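Local coordinates for tegument protein VP22 (Human herpesvirus 1, PDB 4XAL) that acts as a multifunctional herpesvirus tegument protein that supports late viral mRNA accumulation and translation, modulates host-shutoff RNase activity and stabilises microtubules during infection, at residues K25-T30 / R104-V109; R57-H62 / I91-C96; C52-R57 / N100-A105. All blocks are in the same frame, centred on the assembly; numbering follows the deposited sequence.

Interaction 1 of 3, residues K25-T30 / R104-V109; sequences KLHFST and RANELV
The amide of Asn106 is the flat group that joins the two segments, and both of its polar atoms are spent on the backbone of Leu26. ND2 donates to Leu26 O at 3.0 Å, and that oxygen lies in the amide plane. Leu26 N donates to Asn106 OD1 at 2.8 Å in an almost straight bond (N-H...O 177°), with the nitrogen tilted somewhat from the carbonyl plane. The two bonds close a ring and should fix the rotation of the amide. The imidazole of His27 stands at an oblique approach to the same amide, with CE1 4.0 Å from Asn106 ND2. The two planes are 55° apart, and no hydrogen bond joins them. On the far side of the helix the guanidinium of Arg104 has the carboxylate of Glu107 at its edge, in a weak salt bridge.

Lys25 adds a third bond. Its chain is bent about the CB-CG bond (chi2 -66°), then runs out extended past Asn106 with CD 4.1 Å from Asn106 CB. This carries NZ to Asn106 O, at 3.0 Å. The acceptor is a carbonyl of the last turn of helix 101-107, where a positive charge would probably be favourable.

Apolar contact is slight. Leu26 CD1 comes within 4.4 Å of Ala105 CB, and the same methyl also packs on Arg57 and Ala54 of helix 41-74. Further along, Ser29 N is bonded to Asn47 OD1 of that helix.

Asn106 thus acts much as an extra strand residue would, pairing with the N-H and C=O of a single residue in an extended loop. In the VP22 core domain this fastens the N-terminal loop to the end of the short helix 101-107.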
loop_
_atom_site.group_PDB
_atom_site.type_symbol
_atom_site.label_atom_id
_atom_site.label_comp_id
_atom_site.label_asym_id
_atom_site.label_seq_id
_atom_site.Cartn_x
_atom_site.Cartn_y
_atom_site.Cartn_z
ATOM N N LYS A 25 -2.740 13.246 3.029
ATOM C CA LYS A 25 -3.517 12.506 4.004
ATOM C C LYS A 25 -4.818 12.071 3.346
ATOM O O LYS A 25 -5.516 12.891 2.750
ATOM C CB LYS A 25 -3.788 13.362 5.244
ATOM C CG LYS A 25 -2.506 13.788 5.965
ATOM C CD LYS A 25 -1.794 12.574 6.545
ATOM C CE LYS A 25 -0.374 12.921 7.018
ATOM N NZ LYS A 25 0.398 11.688 7.350
ATOM N N LEU A 26 -5.129 10.782 3.444
ATOM C CA LEU A 26 -6.329 10.240 2.814
ATOM C C LEU A 26 -7.521 10.271 3.746
ATOM O O LEU A 26 -7.455 9.775 4.870
ATOM C CB LEU A 26 -6.081 8.800 2.346
ATOM C CG LEU A 26 -4.946 8.692 1.340
ATOM C CD1 LEU A 26 -4.614 7.235 1.068
ATOM C CD2 LEU A 26 -5.325 9.403 0.053
ATOM N N HIS A 27 -8.620 10.840 3.263
ATOM C CA HIS A 27 -9.884 10.835 3.991
ATOM C C HIS A 27 -11.057 10.716 3.034
ATOM O O HIS A 27 -11.028 11.291 1.950
ATOM C CB HIS A 27 -10.039 12.118 4.813
ATOM C CG HIS A 27 -8.975 12.292 5.843
ATOM N ND1 HIS A 27 -8.929 11.539 6.993
ATOM C CD2 HIS A 27 -7.902 13.117 5.883
ATOM C CE1 HIS A 27 -7.874 11.898 7.707
ATOM N NE2 HIS A 27 -7.238 12.857 7.055
ATOM N N PHE A 28 -12.082 9.968 3.430
ATOM C CA PHE A 28 -13.299 9.916 2.639
ATOM C C PHE A 28 -14.058 11.237 2.782
ATOM O O PHE A 28 -13.830 11.998 3.717
ATOM C CB PHE A 28 -14.164 8.735 3.054
ATOM C CG PHE A 28 -13.514 7.401 2.787
ATOM C CD1 PHE A 28 -13.118 7.067 1.496
ATOM C CD2 PHE A 28 -13.287 6.508 3.811
ATOM C CE1 PHE A 28 -12.508 5.845 1.232
ATOM C CE2 PHE A 28 -12.688 5.286 3.562
ATOM C CZ PHE A 28 -12.292 4.959 2.275
ATOM N N SER A 29 -14.937 11.505 1.831
ATOM C CA SER A 29 -15.610 12.796 1.764
ATOM C C SER A 29 -16.475 13.036 2.983
ATOM O O SER A 29 -17.090 12.110 3.514
ATOM C CB SER A 29 -16.459 12.895 0.501
ATOM O OG SER A 29 -17.231 14.081 0.525
ATOM N N THR A 30 -16.507 14.289 3.440
ATOM C CA THR A 30 -17.347 14.649 4.571
ATOM C C THR A 30 -18.660 15.246 4.072
ATOM O O THR A 30 -19.509 15.658 4.859
ATOM C CB THR A 30 -16.644 15.657 5.509
ATOM O OG1 THR A 30 -16.172 16.769 4.744
ATOM C CG2 THR A 30 -15.458 14.997 6.199
ATOM N N ARG A 104 -4.095 3.662 8.824
ATOM C CA ARG A 104 -2.861 2.910 8.624
ATOM C C ARG A 104 -2.085 3.439 7.430
ATOM O O ARG A 104 -0.859 3.521 7.469
ATOM C CB ARG A 104 -3.147 1.416 8.427
ATOM C CG ARG A 104 -3.830 0.705 9.587
ATOM C CD ARG A 104 -2.875 0.413 10.731
ATOM N NE ARG A 104 -3.048 1.391 11.799
ATOM C CZ ARG A 104 -3.883 1.233 12.819
ATOM N NH1 ARG A 104 -4.617 0.132 12.906
ATOM N NH2 ARG A 104 -3.982 2.178 13.748
ATOM N N ALA A 105 -2.793 3.775 6.352
ATOM C CA ALA A 105 -2.140 4.305 5.164
ATOM C C ALA A 105 -1.527 5.684 5.430
ATOM O O ALA A 105 -0.501 6.038 4.852
ATOM C CB ALA A 105 -3.111 4.391 4.014
ATOM N N ASN A 106 -2.162 6.466 6.296
ATOM C CA ASN A 106 -1.668 7.814 6.576
ATOM C C ASN A 106 -0.476 7.807 7.525
ATOM O O ASN A 106 0.319 8.741 7.525
ATOM C CB ASN A 106 -2.776 8.691 7.162
ATOM C CG ASN A 106 -3.820 9.059 6.137
ATOM O OD1 ASN A 106 -3.535 9.095 4.943
ATOM N ND2 ASN A 106 -5.042 9.336 6.595
ATOM N N GLU A 107 -0.384 6.759 8.336
ATOM C CA GLU A 107 0.698 6.597 9.308
ATOM C C GLU A 107 2.039 6.324 8.647
ATOM O O GLU A 107 3.091 6.533 9.256
ATOM C CB GLU A 107 0.392 5.451 10.268
ATOM C CG GLU A 107 -0.632 5.755 11.315
ATOM C CD GLU A 107 -0.944 4.535 12.146
ATOM O OE1 GLU A 107 -0.407 3.447 11.832
ATOM O OE2 GLU A 107 -1.716 4.667 13.119
ATOM N N LEU A 108 1.992 5.836 7.414
ATOM C CA LEU A 108 3.190 5.442 6.667
ATOM C C LEU A 108 4.182 6.579 6.481
ATOM O O LEU A 108 3.790 7.734 6.302
ATOM C CB LEU A 108 2.796 4.899 5.287
ATOM C CG LEU A 108 2.540 3.401 5.112
ATOM C CD1 LEU A 108 2.059 2.771 6.392
ATOM C CD2 LEU A 108 1.556 3.137 3.968
ATOM N N VAL A 109 5.469 6.247 6.516
ATOM C CA VAL A 109 6.521 7.215 6.212
ATOM C C VAL A 109 7.360 6.721 5.026
ATOM O O VAL A 109 7.579 5.518 4.885
ATOM C CB VAL A 109 7.428 7.469 7.438
ATOM C CG1 VAL A 109 8.321 8.673 7.202
ATOM C CG2 VAL A 109 6.590 7.659 8.693
#

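Interaction 2 of 3, residues R57-H62 / I91-C96; sequences RLAAMH and IRVTVC
This is helix-on-strand packing in the VP22 core domain: helix 41-74 packs against one side of strand 91-94. The axes of the two segments pass 8.1 Å apart, with their directions at 139°. Ile91 to Thr94 also pair antiparallel with a strand of another chain, the bound peptide. They belong, by similarity, to the nuclear export signal.

No hydrogen bond joins the two segments. Side-chain packing is carried by Val93 and Val95, which leave the same side of the chain. Val95 CG1, anti to the backbone N (chi1 -179°), meets Leu58 CB at 4.0 Å, and the two side chains cross at about a right angle. Val95 CG2 lies 3.9 Å from Ala59 CB. Val93 CG2 is 4.4 Å from the same CB. Val93, two residues before Val95, meets the helix about one turn further along, at the CB of His62.

The valine methyls also touch the helix backbone. Val95 CG2 is 3.7 Å from Ala59 N. Val93 CG2 lies 4.0 Å from Ala59 O, and Val93 CG1 lies 3.8 Å from His62 C.

The imidazole of His62 touches the strand little. Within the helix, Met61 CE lies 3.4 Å above the plane of the His62 ring, offset toward its rim.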
loop_
_atom_site.group_PDB
_atom_site.type_symbol
_atom_site.label_atom_id
_atom_site.label_comp_id
_atom_site.label_asym_id
_atom_site.label_seq_id
_atom_site.Cartn_x
_atom_site.Cartn_y
_atom_site.Cartn_z
ATOM N N ARG A 57 -0.947 2.271 -1.296
ATOM C CA ARG A 57 0.124 2.709 -0.396
ATOM C C ARG A 57 0.545 1.641 0.582
ATOM O O ARG A 57 1.740 1.444 0.828
ATOM C CB ARG A 57 -0.307 3.935 0.414
ATOM C CG ARG A 57 -0.370 5.198 -0.349
ATOM C CD ARG A 57 -0.417 6.337 0.681
ATOM N NE ARG A 57 -0.829 7.589 0.096
ATOM C CZ ARG A 57 -1.221 8.629 0.818
ATOM N NH1 ARG A 57 -1.238 8.536 2.142
ATOM N NH2 ARG A 57 -1.593 9.742 0.217
ATOM N N LEU A 58 -0.436 0.980 1.192
ATOM C CA LEU A 58 -0.134 -0.084 2.135
ATOM C C LEU A 58 0.551 -1.251 1.444
ATOM O O LEU A 58 1.489 -1.842 1.989
ATOM C CB LEU A 58 -1.409 -0.558 2.831
ATOM C CG LEU A 58 -1.888 0.496 3.832
ATOM C CD1 LEU A 58 -3.385 0.352 4.122
ATOM C CD2 LEU A 58 -1.077 0.362 5.114
ATOM N N ALA A 59 0.074 -1.603 0.259
ATOM C CA ALA A 59 0.702 -2.688 -0.488
ATOM C C ALA A 59 2.150 -2.339 -0.804
ATOM O O ALA A 59 3.044 -3.169 -0.618
ATOM C CB ALA A 59 -0.051 -2.967 -1.753
ATOM N N ALA A 60 2.383 -1.121 -1.287
ATOM C CA ALA A 60 3.758 -0.677 -1.583
ATOM C C ALA A 60 4.633 -0.775 -0.334
ATOM O O ALA A 60 5.756 -1.277 -0.390
ATOM C CB ALA A 60 3.766 0.752 -2.127
ATOM N N MET A 61 4.127 -0.302 0.801
ATOM C CA MET A 61 4.938 -0.297 2.014
ATOM C C MET A 61 5.299 -1.719 2.442
ATOM O O MET A 61 6.461 -2.002 2.752
ATOM C CB MET A 61 4.219 0.446 3.149
ATOM C CG MET A 61 5.042 0.576 4.419
ATOM S SD MET A 61 4.839 -0.825 5.545
ATOM C CE MET A 61 3.170 -0.567 6.155
ATOM N N HIS A 62 4.327 -2.626 2.446
ATOM C CA HIS A 62 4.630 -3.995 2.848
ATOM C C HIS A 62 5.537 -4.717 1.861
ATOM O O HIS A 62 6.399 -5.506 2.266
ATOM C CB HIS A 62 3.345 -4.782 3.055
ATOM C CG HIS A 62 2.604 -4.360 4.282
ATOM N ND1 HIS A 62 3.175 -4.393 5.538
ATOM C CD2 HIS A 62 1.371 -3.830 4.444
ATOM C CE1 HIS A 62 2.309 -3.937 6.423
ATOM N NE2 HIS A 62 1.210 -3.579 5.785
ATOM N N ILE A 91 7.519 -11.737 -4.230
ATOM C CA ILE A 91 7.114 -11.075 -3.015
ATOM C C ILE A 91 5.593 -11.041 -2.959
ATOM O O ILE A 91 4.944 -10.546 -3.876
ATOM C CB ILE A 91 7.699 -9.658 -2.938
ATOM C CG1 ILE A 91 9.211 -9.759 -2.707
ATOM C CG2 ILE A 91 7.055 -8.861 -1.822
ATOM C CD1 ILE A 91 9.862 -8.480 -2.399
ATOM N N ARG A 92 5.046 -11.587 -1.883
ATOM C CA ARG A 92 3.602 -11.688 -1.703
ATOM C C ARG A 92 3.199 -10.810 -0.539
ATOM O O ARG A 92 3.797 -10.890 0.530
ATOM C CB ARG A 92 3.194 -13.134 -1.439
ATOM C CG ARG A 92 3.497 -14.058 -2.597
ATOM C CD ARG A 92 3.128 -15.495 -2.269
ATOM N NE ARG A 92 2.705 -16.228 -3.457
ATOM C CZ ARG A 92 3.494 -17.027 -4.166
ATOM N NH1 ARG A 92 4.760 -17.196 -3.809
ATOM N NH2 ARG A 92 3.018 -17.655 -5.235
ATOM N N VAL A 93 2.216 -9.939 -0.749
ATOM C CA VAL A 93 1.776 -9.092 0.340
ATOM C C VAL A 93 0.251 -9.098 0.408
ATOM O O VAL A 93 -0.424 -9.332 -0.589
ATOM C CB VAL A 93 2.306 -7.634 0.216
ATOM C CG1 VAL A 93 3.815 -7.611 0.032
ATOM C CG2 VAL A 93 1.665 -6.918 -0.915
ATOM N N THR A 94 -0.272 -8.865 1.601
ATOM C CA THR A 94 -1.719 -8.774 1.794
ATOM C C THR A 94 -2.074 -7.489 2.519
ATOM O O THR A 94 -1.408 -7.112 3.480
ATOM C CB THR A 94 -2.258 -9.968 2.599
ATOM O OG1 THR A 94 -1.809 -9.865 3.954
ATOM C CG2 THR A 94 -1.777 -11.266 2.019
ATOM N N VAL A 95 -3.104 -6.805 2.034
ATOM C CA VAL A 95 -3.603 -5.604 2.690
ATOM C C VAL A 95 -4.903 -6.004 3.370
ATOM O O VAL A 95 -5.833 -6.429 2.704
ATOM C CB VAL A 95 -3.857 -4.454 1.699
ATOM C CG1 VAL A 95 -4.364 -3.220 2.439
ATOM C CG2 VAL A 95 -2.575 -4.110 0.939
ATOM N N CYS A 96 -4.938 -5.902 4.686
ATOM C CA CYS A 96 -6.129 -6.264 5.438
ATOM C C CYS A 96 -6.136 -5.445 6.705
ATOM O O CYS A 96 -5.532 -5.834 7.706
ATOM C CB CYS A 96 -6.150 -7.758 5.748
ATOM S SG CYS A 96 -7.667 -8.322 6.563
#

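Interaction 3 of 3, residues C52-R57 / N100-A105; sequences CAAVGR and NLLQRA
Two helices meet here: the middle of the long helix 41-74 and the first turns of the short helix 101-107. They pack through a partly buried apolar patch in the VP22 core domain. The axes of the two segments pass 9.1 Å apart, with 50° between their directions. The CA atoms of Ala54 and Ala105 come within 5.4 Å of each other.

Ala54 is the centre of the contact. Its CB points at the other helix and is met by three side chains. Leu102 CD2 is the nearest, 3.5 Å from Ala54 CB. Leu101 CG and Ala105 CB each lie 3.9 Å from the same CB. Ala105 CB also faces the backbone of the long helix, 3.9 Å from Ala54 O.

Leu101 reaches across with CG anti to its backbone N (chi1 178°). This brings CG and CD2 over Ala54; CD1 reaches Val55 and lies 4.2 Å from Val55 CG2. Leu101 also touches Phe51 and Leu58 of the long helix. Leu102 leaves its helix on another side and bends back to Ala54 with its CD2 end, and it packs further on Val50 and on Phe28 of the N-terminal loop.

Arg57 stretches past the end of this apolar patch. Its NH1 has Ala105 O at the guanidinium edge, but at 3.8 Å no hydrogen bond forms. Its polar end is held from elsewhere, with NH2 bonded to Arg24 O.

No hydrogen bond joins segments 52-57 and 100-105. The pairing of these segments rests on the close fit of methyl groups, in which two alanines let the backbones come near and the leucines fill in beside them.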
loop_
_atom_site.group_PDB
_atom_site.type_symbol
_atom_site.label_atom_id
_atom_site.label_comp_id
_atom_site.label_asym_id
_atom_site.label_seq_id
_atom_site.Cartn_x
_atom_site.Cartn_y
_atom_site.Cartn_z
ATOM N N CYS A 52 -8.702 3.289 -3.280
ATOM C CA CYS A 52 -7.679 2.617 -4.080
ATOM C C CYS A 52 -6.295 3.121 -3.710
ATOM O O CYS A 52 -5.334 2.341 -3.652
ATOM C CB CYS A 52 -7.953 2.809 -5.567
ATOM S SG CYS A 52 -9.519 2.018 -6.098
ATOM N N ALA A 53 -6.189 4.418 -3.432
ATOM C CA ALA A 53 -4.894 5.000 -3.062
ATOM C C ALA A 53 -4.366 4.413 -1.766
ATOM O O ALA A 53 -3.178 4.095 -1.658
ATOM C CB ALA A 53 -5.006 6.519 -2.947
ATOM N N ALA A 54 -5.244 4.255 -0.781
ATOM C CA ALA A 54 -4.857 3.704 0.512
ATOM C C ALA A 54 -4.383 2.263 0.390
ATOM O O ALA A 54 -3.380 1.865 0.992
ATOM C CB ALA A 54 -6.028 3.786 1.500
ATOM N N VAL A 55 -5.134 1.472 -0.370
ATOM C CA VAL A 55 -4.768 0.086 -0.591
ATOM C C VAL A 55 -3.402 0.027 -1.276
ATOM O O VAL A 55 -2.530 -0.735 -0.862
ATOM C CB VAL A 55 -5.847 -0.636 -1.434
ATOM C CG1 VAL A 55 -5.328 -1.963 -1.946
ATOM C CG2 VAL A 55 -7.106 -0.838 -0.590
ATOM N N GLY A 56 -3.213 0.852 -2.299
ATOM C CA GLY A 56 -1.949 0.886 -3.023
ATOM C C GLY A 56 -0.762 1.267 -2.150
ATOM O O GLY A 56 0.316 0.668 -2.253
ATOM N N ARG A 57 -0.947 2.271 -1.296
ATOM C CA ARG A 57 0.124 2.709 -0.396
ATOM C C ARG A 57 0.545 1.641 0.582
ATOM O O ARG A 57 1.740 1.444 0.828
ATOM C CB ARG A 57 -0.307 3.935 0.414
ATOM C CG ARG A 57 -0.370 5.198 -0.349
ATOM C CD ARG A 57 -0.417 6.337 0.681
ATOM N NE ARG A 57 -0.829 7.589 0.096
ATOM C CZ ARG A 57 -1.221 8.629 0.818
ATOM N NH1 ARG A 57 -1.238 8.536 2.142
ATOM N NH2 ARG A 57 -1.593 9.742 0.217
ATOM N N ASN A 100 -9.633 0.441 9.832
ATOM C CA ASN A 100 -8.459 1.282 10.038
ATOM C C ASN A 100 -7.658 1.563 8.772
ATOM O O ASN A 100 -6.568 2.128 8.855
ATOM C CB ASN A 100 -7.535 0.634 11.069
ATOM C CG ASN A 100 -8.172 0.539 12.436
ATOM O OD1 ASN A 100 -8.751 1.508 12.930
ATOM N ND2 ASN A 100 -8.078 -0.634 13.054
ATOM N N LEU A 101 -8.190 1.168 7.615
ATOM C CA LEU A 101 -7.477 1.296 6.339
ATOM C C LEU A 101 -6.812 2.664 6.134
ATOM O O LEU A 101 -5.607 2.736 5.898
ATOM C CB LEU A 101 -8.418 1.035 5.164
ATOM C CG LEU A 101 -7.788 1.183 3.770
ATOM C CD1 LEU A 101 -6.850 0.012 3.479
ATOM C CD2 LEU A 101 -8.865 1.257 2.709
ATOM N N LEU A 102 -7.583 3.750 6.221
ATOM C CA LEU A 102 -7.011 5.075 5.931
ATOM C C LEU A 102 -6.000 5.520 6.991
ATOM O O LEU A 102 -4.937 6.076 6.668
ATOM C CB LEU A 102 -8.122 6.131 5.806
ATOM C CG LEU A 102 -9.158 5.926 4.691
ATOM C CD1 LEU A 102 -9.879 7.244 4.424
ATOM C CD2 LEU A 102 -8.523 5.395 3.407
ATOM N N GLN A 103 -6.347 5.302 8.253
ATOM C CA GLN A 103 -5.443 5.597 9.362
ATOM C C GLN A 103 -4.078 4.949 9.140
ATOM O O GLN A 103 -3.034 5.606 9.221
ATOM C CB GLN A 103 -6.055 5.114 10.676
ATOM C CG GLN A 103 -5.071 5.050 11.835
ATOM C CD GLN A 103 -5.172 6.255 12.745
ATOM O OE1 GLN A 103 -6.261 6.790 12.971
ATOM N NE2 GLN A 103 -4.035 6.686 13.284
ATOM N N ARG A 104 -4.095 3.662 8.824
ATOM C CA ARG A 104 -2.861 2.910 8.624
ATOM C C ARG A 104 -2.085 3.439 7.430
ATOM O O ARG A 104 -0.859 3.521 7.469
ATOM C CB ARG A 104 -3.147 1.416 8.427
ATOM C CG ARG A 104 -3.830 0.705 9.587
ATOM C CD ARG A 104 -2.875 0.413 10.731
ATOM N NE ARG A 104 -3.048 1.391 11.799
ATOM C CZ ARG A 104 -3.883 1.233 12.819
ATOM N NH1 ARG A 104 -4.617 0.132 12.906
ATOM N NH2 ARG A 104 -3.982 2.178 13.748
ATOM N N ALA A 105 -2.793 3.775 6.352
ATOM C CA ALA A 105 -2.140 4.305 5.164
ATOM C C ALA A 105 -1.527 5.684 5.430
ATOM O O ALA A 105 -0.501 6.038 4.852
ATOM C CB ALA A 105 -3.111 4.391 4.014
#

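How the interactions relate
All three contacts build around helix 41-74 or helix 101-107. Interactions 1 and 3 are neighbours, with centres about 6 Å apart, and share Arg104 and Ala105. Phe28 and Leu26 of segment 25-30 pack where the two helices meet (Phe28 CE2 to Leu102 CD1 3.5 Å, Leu26 CD1 to Ala54 N 3.6 Å). Interactions 2 and 3, about 10 Å apart between centres, share Arg57 on helix 41-74, and Leu58 CD1 packs on Leu101 CD1 at 3.5 Å. Interactions 1 and 2 are about 16 Å apart between centres, yet Leu108 CD1 touches Met61 CE at 3.5 Å. In sequence, interaction 2 is nested inside both others. It alone holds the strand that pairs with the bound peptide.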